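Local coordinates for HAD superfamily hydrolase (Brucella suis biovar 1, PDB 6NQ4), which probably acts as a phosphatase of the haloacid dehalogenase-like family and holds a sodium ion in the crystal, at residues V139-G151 and L166-A180. Numbering follows the deposited sequence.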
loop_
_atom_site.group_PDB
_atom_site.type_symbol
_atom_site.label_atom_id
_atom_site.label_comp_id
_atom_site.label_asym_id
_atom_site.label_seq_id
_atom_site.Cartn_x
_atom_site.Cartn_y
_atom_site.Cartn_z
ATOM N N VAL A 139 8.341 -14.422 18.594
ATOM C CA VAL A 139 8.094 -15.480 19.558
ATOM C C VAL A 139 6.907 -16.321 19.107
ATOM O O VAL A 139 6.202 -15.991 18.150
ATOM C CB VAL A 139 7.896 -14.935 20.991
ATOM C CG1 VAL A 139 9.120 -14.143 21.439
ATOM C CG2 VAL A 139 6.643 -14.064 21.077
ATOM N N GLU A 140 6.725 -17.446 19.787
ATOM C CA GLU A 140 5.564 -18.285 19.564
ATOM C C GLU A 140 4.300 -17.555 19.989
ATOM O O GLU A 140 4.328 -16.633 20.805
ATOM C CB GLU A 140 5.662 -19.551 20.412
ATOM C CG GLU A 140 6.910 -20.354 20.180
ATOM C CD GLU A 140 6.738 -21.375 19.087
ATOM O OE1 GLU A 140 5.754 -21.272 18.323
ATOM O OE2 GLU A 140 7.580 -22.292 19.003
ATOM N N GLU A 141 3.171 -18.025 19.460
ATOM C CA GLU A 141 1.874 -17.444 19.796
ATOM C C GLU A 141 1.664 -17.325 21.309
ATOM O O GLU A 141 1.263 -16.266 21.807
ATOM C CB GLU A 141 0.767 -18.303 19.181
ATOM C CG GLU A 141 -0.613 -17.704 19.362
ATOM C CD GLU A 141 -1.733 -18.681 19.057
ATOM O OE1 GLU A 141 -1.515 -19.629 18.271
ATOM O OE2 GLU A 141 -2.833 -18.494 19.619
ATOM N N PHE A 142 1.933 -18.401 22.058
ATOM C CA PHE A 142 1.659 -18.405 23.496
ATOM C C PHE A 142 2.526 -17.417 24.278
ATOM O O PHE A 142 2.169 -17.062 25.409
ATOM C CB PHE A 142 1.766 -19.832 24.057
ATOM C CG PHE A 142 3.180 -20.283 24.360
ATOM C CD1 PHE A 142 3.704 -20.148 25.640
ATOM C CD2 PHE A 142 3.971 -20.868 23.378
ATOM C CE1 PHE A 142 4.998 -20.573 25.934
ATOM C CE2 PHE A 142 5.264 -21.286 23.658
ATOM C CZ PHE A 142 5.778 -21.143 24.945
ATOM N N GLU A 143 3.634 -16.949 23.692
ATOM C CA GLU A 143 4.583 -16.043 24.334
ATOM C C GLU A 143 4.369 -14.582 23.966
ATOM O O GLU A 143 5.027 -13.709 24.543
ATOM C CB GLU A 143 6.010 -16.407 23.903
ATOM C CG GLU A 143 6.424 -17.813 24.269
ATOM C CD GLU A 143 7.739 -18.244 23.627
ATOM O OE1 GLU A 143 7.919 -18.059 22.400
ATOM O OE2 GLU A 143 8.595 -18.785 24.356
ATOM N N ALA A 144 3.502 -14.298 23.010
ATOM C CA ALA A 144 3.492 -12.985 22.393
ATOM C C ALA A 144 2.744 -11.969 23.247
ATOM O O ALA A 144 1.789 -12.296 23.960
ATOM C CB ALA A 144 2.864 -13.071 21.009
ATOM N N ALA A 145 3.197 -10.716 23.163
ATOM C CA ALA A 145 2.500 -9.585 23.758
ATOM C C ALA A 145 1.870 -8.681 22.709
ATOM O O ALA A 145 1.053 -7.817 23.059
ATOM C CB ALA A 145 3.455 -8.766 24.646
ATOM N N GLY A 146 2.222 -8.868 21.442
ATOM C CA GLY A 146 1.622 -8.123 20.356
ATOM C C GLY A 146 1.693 -8.962 19.099
ATOM O O GLY A 146 2.454 -9.941 19.017
ATOM N N VAL A 147 0.895 -8.566 18.104
ATOM C CA VAL A 147 0.838 -9.255 16.819
ATOM C C VAL A 147 1.224 -8.274 15.722
ATOM O O VAL A 147 0.809 -7.112 15.748
ATOM C CB VAL A 147 -0.583 -9.798 16.556
ATOM C CG1 VAL A 147 -0.639 -10.468 15.199
ATOM C CG2 VAL A 147 -1.001 -10.762 17.656
ATOM N N VAL A 148 2.007 -8.741 14.750
ATOM C CA VAL A 148 2.249 -7.998 13.515
ATOM C C VAL A 148 1.842 -8.886 12.362
ATOM O O VAL A 148 2.338 -10.015 12.232
ATOM C CB VAL A 148 3.713 -7.559 13.386
ATOM C CG1 VAL A 148 3.946 -6.848 12.051
ATOM C CG2 VAL A 148 4.091 -6.629 14.548
ATOM N N CYS A 149 0.938 -8.388 11.530
ATOM C CA CYS A 149 0.438 -9.146 10.395
ATOM C C CYS A 149 0.890 -8.457 9.119
ATOM O O CYS A 149 0.428 -7.353 8.793
ATOM C CB CYS A 149 -1.080 -9.244 10.455
ATOM S SG CYS A 149 -1.786 -10.157 9.070
ATOM N N THR A 150 1.785 -9.117 8.393
ATOM C CA THR A 150 2.204 -8.639 7.080
ATOM C C THR A 150 1.423 -9.291 5.951
ATOM O O THR A 150 1.426 -8.759 4.841
ATOM C CB THR A 150 3.692 -8.927 6.855
ATOM O OG1 THR A 150 3.918 -10.341 6.955
ATOM C CG2 THR A 150 4.553 -8.185 7.871
ATOM N N GLY A 151 0.739 -10.405 6.210
ATOM C CA GLY A 151 0.024 -11.131 5.173
ATOM C C GLY A 151 -0.365 -12.504 5.688
ATOM O O GLY A 151 -0.284 -12.773 6.882
ATOM N N LEU A 166 -7.353 -18.853 15.108
ATOM C CA LEU A 166 -6.182 -18.116 15.584
ATOM C C LEU A 166 -6.551 -16.689 15.984
ATOM O O LEU A 166 -6.176 -16.217 17.064
ATOM C CB LEU A 166 -5.116 -18.098 14.495
ATOM C CG LEU A 166 -3.892 -17.218 14.773
ATOM C CD1 LEU A 166 -3.119 -17.688 16.001
ATOM C CD2 LEU A 166 -2.987 -17.189 13.527
ATOM N N LEU A 167 -7.306 -15.988 15.128
ATOM C CA LEU A 167 -7.694 -14.616 15.451
ATOM C C LEU A 167 -8.560 -14.566 16.707
ATOM O O LEU A 167 -8.417 -13.650 17.526
ATOM C CB LEU A 167 -8.413 -13.982 14.264
ATOM C CG LEU A 167 -7.556 -13.790 13.001
ATOM C CD1 LEU A 167 -8.411 -13.205 11.877
ATOM C CD2 LEU A 167 -6.333 -12.902 13.273
ATOM N N GLN A 168 -9.448 -15.551 16.885
ATOM C CA GLN A 168 -10.253 -15.612 18.102
ATOM C C GLN A 168 -9.377 -15.753 19.337
ATOM O O GLN A 168 -9.635 -15.110 20.364
ATOM C CB GLN A 168 -11.225 -16.787 18.018
ATOM C CG GLN A 168 -12.354 -16.588 17.027
ATOM C CD GLN A 168 -13.226 -17.820 16.856
ATOM O OE1 GLN A 168 -12.888 -18.916 17.311
ATOM N NE2 GLN A 168 -14.351 -17.643 16.182
ATOM N N ARG A 169 -8.343 -16.604 19.263
ATOM C CA ARG A 169 -7.469 -16.789 20.419
ATOM C C ARG A 169 -6.727 -15.509 20.749
ATOM O O ARG A 169 -6.614 -15.134 21.924
ATOM C CB ARG A 169 -6.464 -17.912 20.176
ATOM C CG ARG A 169 -7.051 -19.306 20.222
ATOM C CD ARG A 169 -5.954 -20.359 20.341
ATOM N NE ARG A 169 -4.970 -20.327 19.253
ATOM C CZ ARG A 169 -5.109 -20.957 18.089
ATOM N NH1 ARG A 169 -6.204 -21.668 17.829
ATOM N NH2 ARG A 169 -4.151 -20.876 17.177
ATOM N N LEU A 170 -6.227 -14.815 19.721
ATOM C CA LEU A 170 -5.450 -13.600 19.951
ATOM C C LEU A 170 -6.339 -12.505 20.522
ATOM O O LEU A 170 -5.937 -11.770 21.439
ATOM C CB LEU A 170 -4.844 -13.134 18.630
ATOM C CG LEU A 170 -3.855 -14.119 17.995
ATOM C CD1 LEU A 170 -3.504 -13.668 16.564
ATOM C CD2 LEU A 170 -2.580 -14.234 18.813
ATOM N N ARG A 171 -7.557 -12.402 19.989
ATOM C CA ARG A 171 -8.499 -11.398 20.463
ATOM C C ARG A 171 -8.860 -11.639 21.924
ATOM O O ARG A 171 -8.940 -10.693 22.717
ATOM C CB ARG A 171 -9.735 -11.406 19.562
ATOM C CG ARG A 171 -10.646 -10.191 19.714
ATOM C CD ARG A 171 -11.688 -10.383 20.793
ATOM N NE ARG A 171 -12.247 -9.099 21.193
ATOM C CZ ARG A 171 -13.165 -8.941 22.136
ATOM N NH1 ARG A 171 -13.640 -10.000 22.784
ATOM N NH2 ARG A 171 -13.607 -7.726 22.426
ATOM N N SER A 172 -9.052 -12.904 22.309
ATOM C CA SER A 172 -9.388 -13.216 23.694
ATOM C C SER A 172 -8.266 -12.868 24.657
ATOM O O SER A 172 -8.526 -12.702 25.857
ATOM C CB SER A 172 -9.753 -14.693 23.835
ATOM O OG SER A 172 -10.969 -14.951 23.164
ATOM N N ARG A 173 -7.031 -12.751 24.161
ATOM C CA ARG A 173 -5.907 -12.323 24.981
ATOM C C ARG A 173 -5.663 -10.827 24.881
ATOM O O ARG A 173 -4.672 -10.330 25.425
ATOM C CB ARG A 173 -4.643 -13.104 24.624
ATOM C CG ARG A 173 -4.731 -14.564 25.035
ATOM C CD ARG A 173 -3.572 -15.354 24.482
ATOM N NE ARG A 173 -2.297 -14.767 24.895
ATOM C CZ ARG A 173 -1.161 -14.899 24.222
ATOM N NH1 ARG A 173 -1.137 -15.600 23.098
ATOM N NH2 ARG A 173 -0.048 -14.322 24.666
ATOM N N ASN A 174 -6.552 -10.103 24.207
ATOM C CA ASN A 174 -6.485 -8.647 24.112
ATOM C C ASN A 174 -5.184 -8.173 23.471
ATOM O O ASN A 174 -4.662 -7.120 23.833
ATOM C CB ASN A 174 -6.678 -7.996 25.488
ATOM C CG ASN A 174 -6.973 -6.519 25.398
ATOM O OD1 ASN A 174 -7.680 -6.081 24.505
ATOM N ND2 ASN A 174 -6.426 -5.742 26.321
ATOM N N LEU A 175 -4.651 -8.938 22.492
ATOM C CA LEU A 175 -3.379 -8.515 21.921
ATOM C C LEU A 175 -3.601 -7.420 20.879
ATOM O O LEU A 175 -4.545 -7.489 20.091
ATOM C CB LEU A 175 -2.659 -9.698 21.265
ATOM C CG LEU A 175 -2.303 -10.860 22.204
ATOM C CD1 LEU A 175 -1.426 -11.881 21.500
ATOM C CD2 LEU A 175 -1.614 -10.358 23.462
ATOM N N PRO A 176 -2.747 -6.407 20.845
ATOM C CA PRO A 176 -2.835 -5.419 19.770
ATOM C C PRO A 176 -2.329 -6.033 18.475
ATOM O O PRO A 176 -1.414 -6.864 18.470
ATOM C CB PRO A 176 -1.911 -4.292 20.249
ATOM C CG PRO A 176 -0.920 -4.967 21.134
ATOM C CD PRO A 176 -1.643 -6.126 21.784
ATOM N N PHE A 177 -2.944 -5.621 17.369
ATOM C CA PHE A 177 -2.733 -6.235 16.055
ATOM C C PHE A 177 -2.276 -5.148 15.089
ATOM O O PHE A 177 -3.087 -4.333 14.648
ATOM C CB PHE A 177 -4.065 -6.843 15.604
ATOM C CG PHE A 177 -4.022 -7.699 14.347
ATOM C CD1 PHE A 177 -3.980 -7.128 13.077
ATOM C CD2 PHE A 177 -4.155 -9.080 14.445
ATOM C CE1 PHE A 177 -4.018 -7.927 11.925
ATOM C CE2 PHE A 177 -4.186 -9.882 13.307
ATOM C CZ PHE A 177 -4.117 -9.305 12.047
ATOM N N ILE A 178 -0.985 -5.120 14.759
ATOM C CA ILE A 178 -0.463 -4.176 13.770
ATOM C C ILE A 178 -0.659 -4.785 12.385
ATOM O O ILE A 178 -0.224 -5.914 12.126
ATOM C CB ILE A 178 1.021 -3.869 14.025
ATOM C CG1 ILE A 178 1.193 -3.101 15.323
ATOM C CG2 ILE A 178 1.614 -3.075 12.891
ATOM C CD1 ILE A 178 2.642 -3.004 15.775
ATOM N N CYS A 179 -1.334 -4.053 11.498
ATOM C CA CYS A 179 -1.567 -4.498 10.128
ATOM C C CYS A 179 -0.609 -3.742 9.220
ATOM O O CYS A 179 -0.714 -2.513 9.097
ATOM C CB CYS A 179 -3.009 -4.209 9.708
ATOM S SG CYS A 179 -3.339 -4.578 7.958
ATOM N N ALA A 180 0.301 -4.472 8.563
ATOM C CA ALA A 180 1.308 -3.838 7.711
ATOM C C ALA A 180 0.837 -3.585 6.279
ATOM O O ALA A 180 1.574 -2.966 5.501
ATOM C CB ALA A 180 2.605 -4.662 7.678
HETATM O O HOH W 1 -3.084 -17.314 21.935
#
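E141 reaches across to helix 164-172, where R169 grips its carboxylate side-on: NE donates to OE2 at 2.8 Å through the syn lone pair and NH2 to OE1 at 3.1 Å. The carboxylate and guanidinium are nearly coplanar, their planes 27° apart. E141 gets there with CG anti to its own nitrogen (chi1 -174°) and the chain extended beyond, its CG resting on L170 CD2 and its carboxylate passing L166 CD1. R173 holds the backbone of the same 3-10 turn: its NH1 donates to E141 O (2.8 Å) from above the carbonyl plane, while A144 N reaches that oxygen from the opposite face. A water joins E141 OE2 to R173 NH1, and L175 CD1 packs over one face of the R173 guanidinium.

Strands 146-149 and 177-179 run parallel, their axes approaching to 4.6 Å. Four backbone bonds join them, V147 N to P176 O, I178 N to V147 O, C149 N to I178 O and A180 N to C149 O. On one face V147 splits its branches, CG1 touching F177 CD2 (3.9 Å) and CG2 against the methyls of L170 and L175. Further along that face C149 CB sits 3.4 Å from F177 CZ, with SG oblique to the ring. V148 and I178 lie side by side on the other face.

A Schellman motif with N174 at positive phi ends the helix, completing a beta-alpha-beta unit. It belongs to a five-stranded parallel sheet inserted between strands 100-103 and 241-245 of the six-stranded core, consistent with a C2-type HAD cap domain. Strand 118-122 flanks 146-149, and 210-212 lies beyond 177-179; helix 104-114 packs against V148 and I178, whereas helix 196-205 meets C149 and C179 and stacks Y203 on F177.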